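Local coordinates for putative periplasmic protein (Salmonella enterica, PDB 3OE3) that probably inhibits C-type lysozymes in the periplasm, protecting the bacterium against this arm of host defence, at residues V23-E26 / A27-Y31. Sequence-based numbering, arbitrary orientation.
Sequences VNTE and AGNAY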
ATOM      1  N   VAL C  23      -5.458  -4.698   4.260  1.00 13.24           N
ATOM      2  CA  VAL C  23      -4.787  -5.336   5.389  1.00 15.89           C
ATOM      3  C   VAL C  23      -5.856  -5.689   6.409  1.00 17.68           C
ATOM      4  O   VAL C  23      -6.585  -4.823   6.892  1.00 18.26           O
ATOM      5  CB  VAL C  23      -3.760  -4.401   6.037  1.00 16.94           C
ATOM      6  CG1 VAL C  23      -3.068  -5.098   7.239  1.00 16.27           C
ATOM      7  CG2 VAL C  23      -2.733  -3.947   4.994  1.00 16.93           C
ATOM      8  N   ASN C  24      -5.978  -6.973   6.702  1.00 16.90           N
ATOM      9  CA  ASN C  24      -6.952  -7.427   7.670  1.00 17.82           C
ATOM     10  C   ASN C  24      -6.216  -8.310   8.654  1.00 18.66           C
ATOM     11  O   ASN C  24      -5.923  -9.458   8.341  1.00 18.64           O
ATOM     12  CB  ASN C  24      -8.054  -8.216   6.971  1.00 22.85           C
ATOM     13  CG  ASN C  24      -8.967  -7.328   6.163  1.00 20.44           C
ATOM     14  OD1 ASN C  24      -9.725  -6.544   6.724  1.00 26.53           O
ATOM     15  ND2 ASN C  24      -8.893  -7.440   4.846  1.00 25.15           N
ATOM     16  N   THR C  25      -5.914  -7.775   9.830  1.00 17.63           N
ATOM     17  CA  THR C  25      -5.019  -8.489  10.744  1.00 16.65           C
ATOM     18  C   THR C  25      -5.759  -9.639  11.411  1.00 19.52           C
ATOM     19  O   THR C  25      -6.993  -9.669  11.448  1.00 23.31           O
ATOM     20  CB  THR C  25      -4.401  -7.574  11.835  1.00 20.66           C
ATOM     21  OG1 THR C  25      -5.384  -7.247  12.819  1.00 20.62           O
ATOM     22  CG2 THR C  25      -3.838  -6.275  11.220  1.00 17.53           C
ATOM     23  N   GLU C  26      -4.986 -10.587  11.920  1.00 20.95           N
ATOM     24  CA  GLU C  26      -5.536 -11.745  12.607  1.00 27.19           C
ATOM     25  C   GLU C  26      -6.479 -11.359  13.747  1.00 27.66           C
ATOM     26  O   GLU C  26      -7.464 -12.055  14.009  1.00 31.93           O
ATOM     27  CB  GLU C  26      -4.393 -12.609  13.129  1.00 29.45           C
ATOM     28  CG  GLU C  26      -3.440 -13.062  12.045  1.00 33.21           C
ATOM     29  CD  GLU C  26      -2.171 -13.671  12.598  1.00 39.47           C
ATOM     30  OE1 GLU C  26      -1.562 -13.074  13.513  1.00 36.19           O
ATOM     31  OE2 GLU C  26      -1.778 -14.749  12.106  1.00 44.61           O
ATOM     32  N   ALA C  27      -6.182 -10.251  14.419  1.00 25.08           N
ATOM     33  CA  ALA C  27      -6.993  -9.803  15.550  1.00 26.03           C
ATOM     34  C   ALA C  27      -8.210  -8.990  15.115  1.00 28.21           C
ATOM     35  O   ALA C  27      -9.027  -8.594  15.948  1.00 31.84           O
ATOM     36  CB  ALA C  27      -6.151  -9.004  16.525  1.00 27.54           C
ATOM     37  N   GLY C  28      -8.322  -8.731  13.816  1.00 23.47           N
ATOM     38  CA  GLY C  28      -9.501  -8.076  13.265  1.00 22.17           C
ATOM     39  C   GLY C  28      -9.403  -6.584  12.967  1.00 24.11           C
ATOM     40  O   GLY C  28     -10.425  -5.924  12.798  1.00 26.16           O
ATOM     41  N   ASN C  29      -8.189  -6.043  12.893  1.00 19.12           N
ATOM     42  CA  ASN C  29      -8.023  -4.650  12.507  1.00 18.19           C
ATOM     43  C   ASN C  29      -7.971  -4.539  10.995  1.00 18.88           C
ATOM     44  O   ASN C  29      -7.499  -5.446  10.326  1.00 23.43           O
ATOM     45  CB  ASN C  29      -6.761  -4.058  13.138  1.00 19.84           C
ATOM     46  CG  ASN C  29      -6.882  -3.916  14.640  1.00 27.42           C
ATOM     47  OD1 ASN C  29      -7.988  -3.874  15.177  1.00 29.78           O
ATOM     48  ND2 ASN C  29      -5.746  -3.845  15.328  1.00 28.53           N
ATOM     49  N   ALA C  30      -8.470  -3.433  10.463  1.00 18.25           N
ATOM     50  CA  ALA C  30      -8.579  -3.278   9.009  1.00 14.18           C
ATOM     51  C   ALA C  30      -7.994  -1.971   8.513  1.00 18.17           C
ATOM     52  O   ALA C  30      -8.259  -0.907   9.074  1.00 17.30           O
ATOM     53  CB  ALA C  30     -10.048  -3.395   8.566  1.00 20.35           C
ATOM     54  N   TYR C  31      -7.205  -2.066   7.443  1.00 15.90           N
ATOM     55  CA  TYR C  31      -6.603  -0.905   6.800  1.00 14.27           C
ATOM     56  C   TYR C  31      -6.717  -1.097   5.300  1.00 18.24           C
ATOM     57  O   TYR C  31      -7.002  -2.204   4.821  1.00 16.19           O
ATOM     58  CB  TYR C  31      -5.124  -0.751   7.178  1.00 13.74           C
ATOM     59  CG  TYR C  31      -4.863  -0.792   8.666  1.00 13.45           C
ATOM     60  CD1 TYR C  31      -4.634  -2.001   9.311  1.00 14.55           C
ATOM     61  CD2 TYR C  31      -4.808   0.370   9.420  1.00 17.31           C
ATOM     62  CE1 TYR C  31      -4.394  -2.051  10.671  1.00 18.57           C
ATOM     63  CE2 TYR C  31      -4.555   0.327  10.788  1.00 18.33           C
ATOM     64  CZ  TYR C  31      -4.353  -0.888  11.403  1.00 18.67           C
ATOM     65  OH  TYR C  31      -4.093  -0.975  12.763  1.00 21.62           O
TER
HETATM   66  O   HOH W   1      -9.277  -3.987   5.327  1.00 20.16           O
HETATM   67  O   HOH W   2     -10.246  -7.007   9.330  1.00 32.34           O
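The tip of a beta hairpin, where strand 16-24 hands over to strand 30-36, brings Val23 opposite Tyr31 in an antiparallel hydrogen-bonded pair. Val23 N gives to Tyr31 O at 3.0 Å, and Tyr31 N returns a bond to Val23 O at 2.9 Å. Beyond the non-hydrogen-bonded pair Asn24-Ala30, Thr25 N reaches Asn29 O, and a type I turn from Thr25 to Gly28 closes with Gly28 N on Thr25 O, making a 3:5 hairpin with a G1-type beta bulge. The positive phi of Gly28 (100°) puts the bulge there, in a backbone shape where a CB would be jammed against Ala27 O.

Thr25 also serves the reversal through its side chain. Its first torsion (chi1 74°) sets Thr25 OG1 between backbone N and carbonyl carbon, where it accepts from the backbone N of Asn29 at 3.1 Å; the branch Thr25 CG2 instead lies at the edge of the Tyr31 ring, 4.3 Å from Tyr31 CE1. Val23 CG1 meets the same ring obliquely, 4.0 Å from Tyr31 CD1. Val23 and Tyr31 share one face of the sheet, Asn24 and Ala30 the other. One water is hydrogen-bonded to Asn24 OD1 and Tyr31 O, 2.9 Å from each, bridging the strands.

Strand 30-36 continues the barrel through strand 39-45, Ala30 sharing backbone hydrogen bonding with Leu45, while Asn24 pairs likewise with Glu4 of the same chain, ahead of strand 5-12. Glu4 of the second subunit, through OE1, accepts hydrogen bonds from Asn29 ND2 and Tyr31 OH, placing this hairpin end at the interface between the two barrels.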